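Local coordinates for putative polyketide synthase (Streptomyces coelicolor, PDB 1U0M), which condenses five malonyl-CoA units iteratively into a pentaketide and folds it by Claisen and aldol closures into 1,3,6,8-tetrahydroxynaphthalene, a precursor of melanin, at residues 102-107 against 131-136; 166-171 against 203-208; 274-279 against 336-341; 299-304 against 322-327. All blocks are in the same frame, centred on the assembly; numbering follows the deposited sequence.

Contact 1 (102-107 against 131-136)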
loop_
_atom_site.group_PDB
_atom_site.type_symbol
_atom_site.label_atom_id
_atom_site.label_comp_id
_atom_site.label_asym_id
_atom_site.label_seq_id
_atom_site.Cartn_x
_atom_site.Cartn_y
_atom_site.Cartn_z
ATOM N N LEU A 102 7.643 5.009 -23.551
ATOM C CA LEU A 102 8.589 3.931 -23.338
ATOM C C LEU A 102 8.627 3.766 -21.820
ATOM O O LEU A 102 8.114 4.618 -21.084
ATOM C CB LEU A 102 9.966 4.327 -23.870
ATOM C CG LEU A 102 10.283 5.805 -23.633
ATOM C CD1 LEU A 102 11.705 5.973 -23.142
ATOM C CD2 LEU A 102 10.044 6.583 -24.919
ATOM N N ALA A 103 9.217 2.673 -21.352
ATOM C CA ALA A 103 9.309 2.433 -19.922
ATOM C C ALA A 103 9.789 3.698 -19.221
ATOM O O ALA A 103 9.324 4.044 -18.132
ATOM C CB ALA A 103 10.284 1.292 -19.660
ATOM N N THR A 104 10.697 4.403 -19.886
ATOM C CA THR A 104 11.303 5.603 -19.339
ATOM C C THR A 104 10.499 6.899 -19.305
ATOM O O THR A 104 11.019 7.933 -18.898
ATOM C CB THR A 104 12.632 5.890 -20.045
ATOM O OG1 THR A 104 13.305 4.651 -20.306
ATOM C CG2 THR A 104 13.517 6.756 -19.165
ATOM N N ASP A 105 9.243 6.877 -19.720
ATOM C CA ASP A 105 8.478 8.114 -19.677
ATOM C C ASP A 105 7.545 8.162 -18.477
ATOM O O ASP A 105 6.800 9.128 -18.289
ATOM C CB ASP A 105 7.692 8.296 -20.977
ATOM C CG ASP A 105 8.512 8.982 -22.056
ATOM O OD1 ASP A 105 8.375 10.216 -22.209
ATOM O OD2 ASP A 105 9.302 8.293 -22.737
ATOM N N ILE A 106 7.607 7.118 -17.657
ATOM C CA ILE A 106 6.768 7.011 -16.469
ATOM C C ILE A 106 7.532 7.481 -15.236
ATOM O O ILE A 106 8.643 7.022 -14.970
ATOM C CB ILE A 106 6.313 5.546 -16.256
ATOM C CG1 ILE A 106 5.682 5.002 -17.545
ATOM C CG2 ILE A 106 5.330 5.467 -15.086
ATOM C CD1 ILE A 106 4.413 5.717 -17.974
ATOM N N ASP A 107 6.934 8.396 -14.483
ATOM C CA ASP A 107 7.577 8.921 -13.285
ATOM C C ASP A 107 7.156 8.166 -12.030
ATOM O O ASP A 107 7.865 8.179 -11.029
ATOM C CB ASP A 107 7.247 10.408 -13.100
ATOM C CG ASP A 107 7.627 11.255 -14.304
ATOM O OD1 ASP A 107 6.816 11.341 -15.253
ATOM O OD2 ASP A 107 8.738 11.834 -14.306
ATOM N N GLY A 131 13.351 -2.193 -17.480
ATOM C CA GLY A 131 14.233 -1.101 -17.828
ATOM C C GLY A 131 13.645 0.260 -17.517
ATOM O O GLY A 131 13.947 1.233 -18.196
ATOM N N PHE A 132 12.801 0.339 -16.497
ATOM C CA PHE A 132 12.210 1.616 -16.120
ATOM C C PHE A 132 13.267 2.578 -15.575
ATOM O O PHE A 132 14.420 2.205 -15.346
ATOM C CB PHE A 132 11.130 1.407 -15.058
ATOM C CG PHE A 132 9.778 1.090 -15.618
ATOM C CD1 PHE A 132 8.894 2.107 -15.966
ATOM C CD2 PHE A 132 9.383 -0.229 -15.801
ATOM C CE1 PHE A 132 7.641 1.817 -16.485
ATOM C CE2 PHE A 132 8.133 -0.531 -16.319
ATOM C CZ PHE A 132 7.259 0.495 -16.662
ATOM N N ASP A 133 12.847 3.820 -15.367
ATOM C CA ASP A 133 13.707 4.867 -14.831
ATOM C C ASP A 133 14.170 4.435 -13.438
ATOM O O ASP A 133 13.344 4.108 -12.581
ATOM C CB ASP A 133 12.919 6.177 -14.699
ATOM C CG ASP A 133 11.760 6.285 -15.695
ATOM O OD1 ASP A 133 11.008 5.295 -15.869
ATOM O OD2 ASP A 133 11.592 7.377 -16.288
ATOM N N SER A 134 15.478 4.446 -13.203
ATOM C CA SER A 134 16.016 4.058 -11.900
ATOM C C SER A 134 15.543 5.040 -10.818
ATOM O O SER A 134 15.903 4.915 -9.649
ATOM C CB SER A 134 17.545 4.033 -11.962
ATOM O OG SER A 134 18.091 3.223 -10.940
ATOM N N THR A 135 14.710 5.996 -11.226
ATOM C CA THR A 135 14.172 7.025 -10.340
ATOM C C THR A 135 12.659 6.954 -10.198
ATOM O O THR A 135 12.068 7.742 -9.463
ATOM C CB THR A 135 14.526 8.443 -10.856
ATOM O OG1 THR A 135 14.071 8.593 -12.210
ATOM C CG2 THR A 135 16.016 8.659 -10.816
ATOM N N THR A 136 12.036 6.015 -10.906
ATOM C CA THR A 136 10.581 5.851 -10.865
ATOM C C THR A 136 10.101 5.623 -9.441
ATOM O O THR A 136 10.655 4.803 -8.721
ATOM C CB THR A 136 10.121 4.647 -11.707
ATOM O OG1 THR A 136 10.906 4.566 -12.899
ATOM C CG2 THR A 136 8.653 4.796 -12.082
#

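Contact 2 (166-171 against 203-208)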
loop_
_atom_site.group_PDB
_atom_site.type_symbol
_atom_site.label_atom_id
_atom_site.label_comp_id
_atom_site.label_asym_id
_atom_site.label_seq_id
_atom_site.Cartn_x
_atom_site.Cartn_y
_atom_site.Cartn_z
ATOM N N ALA A 166 4.011 14.852 -15.924
ATOM C CA ALA A 166 4.259 13.500 -15.424
ATOM C C ALA A 166 3.333 12.412 -15.962
ATOM O O ALA A 166 2.124 12.614 -16.105
ATOM C CB ALA A 166 4.206 13.501 -13.906
ATOM N N ASN A 167 3.919 11.250 -16.246
ATOM C CA ASN A 167 3.182 10.090 -16.741
ATOM C C ASN A 167 3.220 8.979 -15.698
ATOM O O ASN A 167 4.295 8.561 -15.266
ATOM C CB ASN A 167 3.810 9.563 -18.028
ATOM C CG ASN A 167 3.474 10.406 -19.233
ATOM O OD1 ASN A 167 3.936 10.125 -20.336
ATOM N ND2 ASN A 167 2.662 11.438 -19.037
ATOM N N ALA A 168 2.048 8.491 -15.306
ATOM C CA ALA A 168 1.969 7.424 -14.316
ATOM C C ALA A 168 1.543 6.101 -14.941
ATOM O O ALA A 168 0.793 6.071 -15.913
ATOM C CB ALA A 168 0.996 7.817 -13.212
ATOM N N LEU A 169 2.042 5.006 -14.384
ATOM C CA LEU A 169 1.693 3.682 -14.871
ATOM C C LEU A 169 0.890 2.935 -13.819
ATOM O O LEU A 169 1.384 2.657 -12.725
ATOM C CB LEU A 169 2.944 2.872 -15.210
ATOM C CG LEU A 169 2.643 1.427 -15.650
ATOM C CD1 LEU A 169 1.792 1.436 -16.916
ATOM C CD2 LEU A 169 3.944 0.667 -15.879
ATOM N N ILE A 170 -0.352 2.611 -14.155
ATOM C CA ILE A 170 -1.214 1.883 -13.241
ATOM C C ILE A 170 -1.222 0.412 -13.601
ATOM O O ILE A 170 -1.544 0.048 -14.732
ATOM C CB ILE A 170 -2.648 2.387 -13.314
ATOM C CG1 ILE A 170 -2.694 3.868 -12.947
ATOM C CG2 ILE A 170 -3.523 1.576 -12.378
ATOM C CD1 ILE A 170 -4.066 4.454 -13.020
ATOM N N VAL A 171 -0.860 -0.433 -12.643
ATOM C CA VAL A 171 -0.853 -1.876 -12.861
ATOM C C VAL A 171 -1.708 -2.563 -11.817
ATOM O O VAL A 171 -1.516 -2.371 -10.624
ATOM C CB VAL A 171 0.556 -2.477 -12.770
ATOM C CG1 VAL A 171 0.477 -3.981 -12.964
ATOM C CG2 VAL A 171 1.457 -1.854 -13.815
ATOM N N ALA A 203 -2.641 0.472 -17.231
ATOM C CA ALA A 203 -3.058 1.637 -17.994
ATOM C C ALA A 203 -2.173 2.821 -17.677
ATOM O O ALA A 203 -1.749 3.009 -16.539
ATOM C CB ALA A 203 -4.503 1.973 -17.680
ATOM N N VAL A 204 -1.893 3.624 -18.693
ATOM C CA VAL A 204 -1.054 4.785 -18.497
ATOM C C VAL A 204 -1.921 6.022 -18.392
ATOM O O VAL A 204 -3.002 6.087 -18.975
ATOM C CB VAL A 204 -0.080 4.960 -19.659
ATOM C CG1 VAL A 204 0.921 6.056 -19.329
ATOM C CG2 VAL A 204 0.625 3.646 -19.940
ATOM N N VAL A 205 -1.457 6.993 -17.618
ATOM C CA VAL A 205 -2.180 8.241 -17.467
ATOM C C VAL A 205 -1.199 9.369 -17.730
ATOM O O VAL A 205 -0.540 9.867 -16.817
ATOM C CB VAL A 205 -2.781 8.394 -16.061
ATOM C CG1 VAL A 205 -3.937 7.423 -15.887
ATOM C CG2 VAL A 205 -1.716 8.143 -15.016
ATOM N N ARG A 206 -1.091 9.749 -18.998
ATOM C CA ARG A 206 -0.193 10.818 -19.399
ATOM C C ARG A 206 -0.905 12.151 -19.216
ATOM O O ARG A 206 -2.011 12.348 -19.715
ATOM C CB ARG A 206 0.234 10.627 -20.857
ATOM C CG ARG A 206 -0.905 10.716 -21.859
ATOM C CD ARG A 206 -0.520 10.129 -23.215
ATOM N NE ARG A 206 -0.673 11.086 -24.311
ATOM C CZ ARG A 206 -0.859 10.747 -25.586
ATOM N NH1 ARG A 206 -0.919 9.469 -25.940
ATOM N NH2 ARG A 206 -0.991 11.688 -26.511
ATOM N N GLY A 207 -0.274 13.048 -18.467
ATOM C CA GLY A 207 -0.853 14.357 -18.234
ATOM C C GLY A 207 -0.510 15.254 -19.402
ATOM O O GLY A 207 -1.208 16.226 -19.685
ATOM N N ARG A 208 0.574 14.903 -20.087
ATOM C CA ARG A 208 1.060 15.647 -21.242
ATOM C C ARG A 208 -0.073 15.957 -22.214
ATOM O O ARG A 208 -0.160 17.061 -22.753
ATOM C CB ARG A 208 2.151 14.838 -21.958
ATOM C CG ARG A 208 1.714 14.173 -23.262
ATOM C CD ARG A 208 1.991 12.683 -23.255
ATOM N NE ARG A 208 2.005 12.123 -24.603
ATOM C CZ ARG A 208 2.158 10.829 -24.871
ATOM N NH1 ARG A 208 2.301 9.965 -23.880
ATOM N NH2 ARG A 208 2.180 10.397 -26.126
#

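Contact 3 (274-279 against 336-341)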
loop_
_atom_site.group_PDB
_atom_site.type_symbol
_atom_site.label_atom_id
_atom_site.label_comp_id
_atom_site.label_asym_id
_atom_site.label_seq_id
_atom_site.Cartn_x
_atom_site.Cartn_y
_atom_site.Cartn_z
ATOM N N PHE A 274 -21.188 8.748 -19.715
ATOM C CA PHE A 274 -20.120 7.822 -19.347
ATOM C C PHE A 274 -20.318 7.165 -17.982
ATOM O O PHE A 274 -20.479 7.855 -16.977
ATOM C CB PHE A 274 -18.810 8.595 -19.323
ATOM C CG PHE A 274 -17.755 8.041 -20.210
ATOM C CD1 PHE A 274 -18.047 7.676 -21.516
ATOM C CD2 PHE A 274 -16.446 7.938 -19.754
ATOM C CE1 PHE A 274 -17.045 7.217 -22.362
ATOM C CE2 PHE A 274 -15.436 7.482 -20.587
ATOM C CZ PHE A 274 -15.734 7.121 -21.895
ATOM N N TYR A 275 -20.283 5.837 -17.945
ATOM C CA TYR A 275 -20.432 5.113 -16.686
ATOM C C TYR A 275 -19.592 3.843 -16.621
ATOM O O TYR A 275 -19.963 2.807 -17.175
ATOM C CB TYR A 275 -21.896 4.762 -16.429
ATOM C CG TYR A 275 -22.699 5.878 -15.802
ATOM C CD1 TYR A 275 -23.152 6.959 -16.559
ATOM C CD2 TYR A 275 -23.005 5.855 -14.443
ATOM C CE1 TYR A 275 -23.897 7.991 -15.975
ATOM C CE2 TYR A 275 -23.743 6.881 -13.850
ATOM C CZ TYR A 275 -24.189 7.943 -14.621
ATOM O OH TYR A 275 -24.943 8.935 -14.028
ATOM N N ILE A 276 -18.457 3.936 -15.935
ATOM C CA ILE A 276 -17.549 2.805 -15.767
ATOM C C ILE A 276 -17.311 2.603 -14.272
ATOM O O ILE A 276 -16.302 3.052 -13.726
ATOM C CB ILE A 276 -16.197 3.071 -16.471
ATOM C CG1 ILE A 276 -16.425 3.310 -17.966
ATOM C CG2 ILE A 276 -15.258 1.896 -16.264
ATOM C CD1 ILE A 276 -17.024 2.130 -18.697
ATOM N N VAL A 277 -18.252 1.934 -13.613
ATOM C CA VAL A 277 -18.153 1.693 -12.181
ATOM C C VAL A 277 -18.005 0.213 -11.855
ATOM O O VAL A 277 -18.583 -0.638 -12.528
ATOM C CB VAL A 277 -19.396 2.218 -11.445
ATOM C CG1 VAL A 277 -19.770 3.581 -11.978
ATOM C CG2 VAL A 277 -20.546 1.246 -11.604
ATOM N N HIS A 278 -17.231 -0.090 -10.816
ATOM C CA HIS A 278 -17.033 -1.471 -10.410
ATOM C C HIS A 278 -17.805 -1.833 -9.157
ATOM O O HIS A 278 -17.650 -1.213 -8.105
ATOM C CB HIS A 278 -15.552 -1.779 -10.175
ATOM C CG HIS A 278 -15.321 -3.074 -9.456
ATOM N ND1 HIS A 278 -15.954 -4.245 -9.815
ATOM C CD2 HIS A 278 -14.552 -3.377 -8.384
ATOM C CE1 HIS A 278 -15.588 -5.211 -8.992
ATOM N NE2 HIS A 278 -14.739 -4.711 -8.115
ATOM N N ALA A 279 -18.636 -2.856 -9.293
ATOM C CA ALA A 279 -19.435 -3.368 -8.195
ATOM C C ALA A 279 -19.410 -4.887 -8.349
ATOM O O ALA A 279 -19.514 -5.409 -9.464
ATOM C CB ALA A 279 -20.864 -2.837 -8.291
ATOM N N GLY A 336 -18.446 11.726 -17.670
ATOM C CA GLY A 336 -17.727 10.532 -17.266
ATOM C C GLY A 336 -17.656 10.315 -15.770
ATOM O O GLY A 336 -17.386 11.245 -15.010
ATOM N N LEU A 337 -17.896 9.077 -15.349
ATOM C CA LEU A 337 -17.849 8.724 -13.935
ATOM C C LEU A 337 -17.197 7.359 -13.733
ATOM O O LEU A 337 -17.817 6.322 -13.961
ATOM C CB LEU A 337 -19.261 8.726 -13.343
ATOM C CG LEU A 337 -19.431 8.472 -11.840
ATOM C CD1 LEU A 337 -19.484 6.984 -11.550
ATOM C CD2 LEU A 337 -18.300 9.149 -11.076
ATOM N N LEU A 338 -15.931 7.380 -13.328
ATOM C CA LEU A 338 -15.167 6.169 -13.063
ATOM C C LEU A 338 -15.174 6.014 -11.549
ATOM O O LEU A 338 -14.785 6.930 -10.831
ATOM C CB LEU A 338 -13.724 6.325 -13.550
ATOM C CG LEU A 338 -13.474 6.635 -15.030
ATOM C CD1 LEU A 338 -12.017 7.014 -15.234
ATOM C CD2 LEU A 338 -13.832 5.435 -15.880
ATOM N N ALA A 339 -15.622 4.866 -11.059
ATOM C CA ALA A 339 -15.662 4.645 -9.620
ATOM C C ALA A 339 -15.309 3.212 -9.244
ATOM O O ALA A 339 -15.528 2.278 -10.020
ATOM C CB ALA A 339 -17.040 5.001 -9.074
ATOM N N GLY A 340 -14.753 3.060 -8.045
ATOM C CA GLY A 340 -14.377 1.754 -7.536
ATOM C C GLY A 340 -14.882 1.609 -6.118
ATOM O O GLY A 340 -14.852 2.566 -5.351
ATOM N N PHE A 341 -15.361 0.423 -5.763
ATOM C CA PHE A 341 -15.871 0.193 -4.416
ATOM C C PHE A 341 -15.242 -1.050 -3.798
ATOM O O PHE A 341 -15.065 -2.057 -4.477
ATOM C CB PHE A 341 -17.394 0.029 -4.452
ATOM C CG PHE A 341 -18.112 1.190 -5.074
ATOM C CD1 PHE A 341 -19.248 0.983 -5.854
ATOM C CD2 PHE A 341 -17.647 2.490 -4.905
ATOM C CE1 PHE A 341 -19.905 2.055 -6.462
ATOM C CE2 PHE A 341 -18.300 3.563 -5.510
ATOM C CZ PHE A 341 -19.426 3.343 -6.288
#

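Contact 4 (299-304 against 322-327)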
loop_
_atom_site.group_PDB
_atom_site.type_symbol
_atom_site.label_atom_id
_atom_site.label_comp_id
_atom_site.label_asym_id
_atom_site.label_seq_id
_atom_site.Cartn_x
_atom_site.Cartn_y
_atom_site.Cartn_z
ATOM N N PHE A 299 -24.193 0.624 -17.038
ATOM C CA PHE A 299 -23.027 -0.151 -16.628
ATOM C C PHE A 299 -22.932 -1.400 -17.485
ATOM O O PHE A 299 -22.804 -2.509 -16.970
ATOM C CB PHE A 299 -23.144 -0.546 -15.157
ATOM C CG PHE A 299 -23.788 0.498 -14.308
ATOM C CD1 PHE A 299 -25.169 0.526 -14.151
ATOM C CD2 PHE A 299 -23.024 1.486 -13.705
ATOM C CE1 PHE A 299 -25.782 1.527 -13.407
ATOM C CE2 PHE A 299 -23.626 2.493 -12.959
ATOM C CZ PHE A 299 -25.008 2.513 -12.810
ATOM N N ARG A 300 -23.010 -1.204 -18.796
ATOM C CA ARG A 300 -22.935 -2.299 -19.749
ATOM C C ARG A 300 -21.525 -2.873 -19.805
ATOM O O ARG A 300 -21.343 -4.083 -19.952
ATOM C CB ARG A 300 -23.345 -1.805 -21.142
ATOM C CG ARG A 300 -23.129 -2.828 -22.250
ATOM C CD ARG A 300 -23.681 -2.370 -23.604
ATOM N NE ARG A 300 -22.954 -1.243 -24.190
ATOM C CZ ARG A 300 -23.125 0.031 -23.847
ATOM N NH1 ARG A 300 -24.006 0.358 -22.911
ATOM N NH2 ARG A 300 -22.416 0.979 -24.449
ATOM N N PHE A 301 -20.536 -1.993 -19.685
ATOM C CA PHE A 301 -19.129 -2.383 -19.741
ATOM C C PHE A 301 -18.672 -3.104 -18.481
ATOM O O PHE A 301 -17.932 -4.082 -18.549
ATOM C CB PHE A 301 -18.272 -1.139 -19.989
ATOM C CG PHE A 301 -18.570 -0.462 -21.294
ATOM C CD1 PHE A 301 -18.032 -0.946 -22.484
ATOM C CD2 PHE A 301 -19.436 0.625 -21.345
ATOM C CE1 PHE A 301 -18.353 -0.362 -23.703
ATOM C CE2 PHE A 301 -19.764 1.217 -22.560
ATOM C CZ PHE A 301 -19.219 0.720 -23.741
ATOM N N SER A 302 -19.120 -2.619 -17.331
ATOM C CA SER A 302 -18.765 -3.240 -16.066
ATOM C C SER A 302 -19.347 -4.645 -16.059
ATOM O O SER A 302 -18.635 -5.631 -15.851
ATOM C CB SER A 302 -19.355 -2.440 -14.903
ATOM O OG SER A 302 -19.092 -1.055 -15.051
ATOM N N ARG A 303 -20.651 -4.725 -16.302
ATOM C CA ARG A 303 -21.346 -6.000 -16.317
ATOM C C ARG A 303 -20.733 -6.965 -17.329
ATOM O O ARG A 303 -20.807 -8.180 -17.155
ATOM C CB ARG A 303 -22.835 -5.786 -16.613
ATOM C CG ARG A 303 -23.701 -6.988 -16.258
ATOM C CD ARG A 303 -25.201 -6.677 -16.265
ATOM N NE ARG A 303 -25.585 -5.690 -15.256
ATOM C CZ ARG A 303 -25.523 -4.372 -15.431
ATOM N NH1 ARG A 303 -25.095 -3.874 -16.584
ATOM N NH2 ARG A 303 -25.882 -3.552 -14.448
ATOM N N ALA A 304 -20.121 -6.426 -18.376
ATOM C CA ALA A 304 -19.490 -7.254 -19.399
ATOM C C ALA A 304 -18.230 -7.934 -18.856
ATOM O O ALA A 304 -17.942 -9.091 -19.180
ATOM C CB ALA A 304 -19.136 -6.401 -20.609
ATOM N N ARG A 322 -11.348 -0.647 -20.986
ATOM C CA ARG A 322 -10.800 -1.343 -22.135
ATOM C C ARG A 322 -11.915 -1.754 -23.099
ATOM O O ARG A 322 -11.725 -1.757 -24.315
ATOM C CB ARG A 322 -10.001 -2.571 -21.677
ATOM C CG ARG A 322 -9.220 -3.272 -22.785
ATOM C CD ARG A 322 -10.061 -4.342 -23.458
ATOM N NE ARG A 322 -10.176 -5.541 -22.631
ATOM C CZ ARG A 322 -11.218 -6.369 -22.647
ATOM N NH1 ARG A 322 -12.250 -6.135 -23.443
ATOM N NH2 ARG A 322 -11.227 -7.436 -21.866
ATOM N N ARG A 323 -13.083 -2.089 -22.560
ATOM C CA ARG A 323 -14.206 -2.494 -23.398
ATOM C C ARG A 323 -14.923 -1.285 -23.988
ATOM O O ARG A 323 -15.607 -1.392 -25.010
ATOM C CB ARG A 323 -15.194 -3.340 -22.594
ATOM C CG ARG A 323 -14.680 -4.723 -22.245
ATOM C CD ARG A 323 -15.552 -5.377 -21.194
ATOM N NE ARG A 323 -14.912 -6.562 -20.636
ATOM C CZ ARG A 323 -15.001 -7.778 -21.159
ATOM N NH1 ARG A 323 -15.714 -7.980 -22.258
ATOM N NH2 ARG A 323 -14.367 -8.794 -20.588
ATOM N N LEU A 324 -14.765 -0.140 -23.337
ATOM C CA LEU A 324 -15.390 1.088 -23.800
ATOM C C LEU A 324 -14.581 1.644 -24.962
ATOM O O LEU A 324 -15.081 2.434 -25.763
ATOM C CB LEU A 324 -15.459 2.099 -22.657
ATOM C CG LEU A 324 -16.156 3.432 -22.925
ATOM C CD1 LEU A 324 -16.627 4.018 -21.610
ATOM C CD2 LEU A 324 -15.211 4.381 -23.641
ATOM N N PHE A 325 -13.327 1.217 -25.046
ATOM C CA PHE A 325 -12.439 1.638 -26.118
ATOM C C PHE A 325 -12.712 0.809 -27.364
ATOM O O PHE A 325 -12.814 1.352 -28.463
ATOM C CB PHE A 325 -10.972 1.457 -25.716
ATOM C CG PHE A 325 -10.407 2.602 -24.930
ATOM C CD1 PHE A 325 -10.992 3.001 -23.735
ATOM C CD2 PHE A 325 -9.278 3.277 -25.380
ATOM C CE1 PHE A 325 -10.462 4.053 -23.000
ATOM C CE2 PHE A 325 -8.739 4.332 -24.652
ATOM C CZ PHE A 325 -9.331 4.721 -23.460
ATOM N N ASP A 326 -12.824 -0.507 -27.192
ATOM C CA ASP A 326 -13.072 -1.402 -28.320
ATOM C C ASP A 326 -14.358 -1.060 -29.055
ATOM O O ASP A 326 -14.417 -1.141 -30.282
ATOM C CB ASP A 326 -13.107 -2.855 -27.857
ATOM C CG ASP A 326 -11.830 -3.268 -27.155
ATOM O OD1 ASP A 326 -10.733 -2.951 -27.667
ATOM O OD2 ASP A 326 -11.929 -3.915 -26.092
ATOM N N GLU A 327 -15.395 -0.709 -28.306
ATOM C CA GLU A 327 -16.649 -0.312 -28.923
ATOM C C GLU A 327 -16.407 1.129 -29.306
ATOM O O GLU A 327 -17.060 1.682 -30.185
ATOM C CB GLU A 327 -17.799 -0.379 -27.931
ATOM C CG GLU A 327 -19.069 0.266 -28.447
ATOM C CD GLU A 327 -20.172 0.261 -27.419
ATOM O OE1 GLU A 327 -20.566 -0.844 -26.984
ATOM O OE2 GLU A 327 -20.645 1.356 -27.048
#

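Contact 1 (102-107 against 131-136)
A103 and F132 meet where two loops pack together, each of them leading out of a helix and into a strand at one margin of the main sheet. The packing is ring on methyl: A103 CB stands over one face of the F132 ring, 4.0 Å from its centroid and only 8° off the normal, a CH-pi contact. The ring gets there with CG beside its backbone N (chi1 -86°), and this also turns the ring edge toward I106, where I106 CG1 lies 3.9 Å from F132 CE1. The polar half is less comfortable. The carboxylate of D133 reaches into a cluster of backbone oxygens, with D133 OD1 3.1 Å from both A103 O and I106 O, and D133 OD2 2.7 Å from T104 O; so many acceptors together would probably favour a protonated acid. Further on, a type I turn from D133 to T136 is closed by T136 N to D133 O at 2.9 Å. The hydroxyl T136 OG1 shares that acceptor, though its modelled bond is too short for its length to be trusted. The ring also touches I92 of helix 73-99 and L169 of strand 167-175, while S134 touches Y221 of the second subunit. Residues 131-136 thus form the return from helix 122-129 to strand 137-141, the closing turn of a beta-alpha-beta crossover in the thiolase fold.

Contact 2 (166-171 against 203-208)
N167 turns CG to the side of its own backbone N (chi1 -77°), which lays its amide alongside the start of the R206 side chain, while V205 sets its methyl CG2 between backbone N and carbonyl carbon, directly against A168. The two results differ in kind. N167 and R206 run side by side in the same direction, and N167 ND2 comes within 3.1 Å of R206 CB, a flat group against a methylene; the guanidinium of R206 goes on to G209. The other pair is purely apolar and tight, A168 CB to V205 CG2 measuring 3.3 Å. An alanine at N167 removes the amide that lies along R206 CB, and would probably leave a gap there and the arginine stem freer to turn. The strands are joined by an antiparallel ladder within the large mixed sheet of the thiolase fold: A168 N binds V205 O at 3.3 Å and V205 N returns to A168 O at 3.0 Å, then I170 N and A203 O, like A203 N and I170 O, close at 2.8 Å. A168, I170 and V205 face helix 148-162, whereas L169 and V204 face helix 73-99. The chemistry implies that paired backbone bonds satisfy the buried peptide groups, while hydrocarbon fills the A168/I170/V205 face and the other face is apolar at L169 and V204 but polar at its N167/R206 end.

Contact 3 (274-279 against 336-341)
I276 and L338 form part of the tight packing in a parallel strand pair, whose slack lies at the F274 end; since every touching residue is buried, the contrast is one of packing and not of solvent. The axes of 276-278 and 337-341 come within 4.7 Å. L338, with CG beside its backbone N (chi1 -59°), lies alongside I276 and points the same way, pressing CD2 to 3.4 Å from I276 CB. On the other face V277 CG1 meets L337 CD1 obliquely, again at 3.4 Å, closer than such carbons usually sit. The backbone bonds are ordinary to long: I276 N binds L337 O at 3.2 Å, A339 N binds I276 O at 3.3 Å, and H278 N binds A339 O at 3.0 Å. Against this close side-chain packing, the bond from L337 N to F274 O at the start of the ladder is weak, bent to 126°. At the far end F341 CD1 comes 3.5 Å from H278 O. Helix 315-326 covers I276, and H278 itself touches C146, the active-site cysteine inferred from relatives, and N311. The arrangement is consistent with the Cys-His-Asn catalytic triad of chalcone synthase relatives: hydrocarbon packing and backbone bonds hold the strand up to H278, which probably helps to hold the imidazole beside C146.

Contact 4 (299-304 against 322-327)
F301 sits against R323 and L324 in a helix-helix contact of the C-terminal half, the axes of segments 300-304 and 322-326 passing 9.5 Å apart at 118°. The phenyl ring is the wedge. L324 CB stands over one of its faces, 4.0 Å from the centroid, as a CH-pi contact, while at the rim F301 CE1 comes 3.2 Å from R323 O and F301 CD1 3.7 Å from R323 CB. Past the ring a salt bridge closes the exposed side: R300 NH2 donates to E327 OE2 at 3.2 Å, on the syn lone pair, with guanidinium and carboxylate only 8° from coplanar. Toward the other end R323, extended from CG to NE, passes its CD 3.8 Å from A304 CB and offers a guanidinium face to A304 O. Its nitrogens pair with D319 and E308, and Y309 adds a cation-pi contact. A leucine at R323 takes the guanidinium away, and would probably leave D319 and E308 each short of one salt-bridge mate. Beneath the pair lies strand 276-278, where F301 and L324 both touch I276, while R322 and F325 on the second helix face strand 11-18.

How the contacts relate
The four contacts fall into two touching pairs, one in each half of a thiolase-fold subunit. Contacts 1 and 2 have centres 11 Å apart and meet at D107 N and N167 O, 2.8 Å apart and probably hydrogen-bonded. Contacts 3 and 4, also 11 Å between centres, meet where V277 O approaches S302 OG at 2.6 Å, another probable hydrogen bond. Contacts 2 and 3 belong to the same mixed sheet without touching, their nearest atoms about 8 Å apart. The active site comes into play at contact 3 alone, the H278 side chain being about 3 Å from that of C146; contact 4 backs that strand from the helical layer, and contact 1 lies farther out, about 17 Å from contact 3 between nearest atoms.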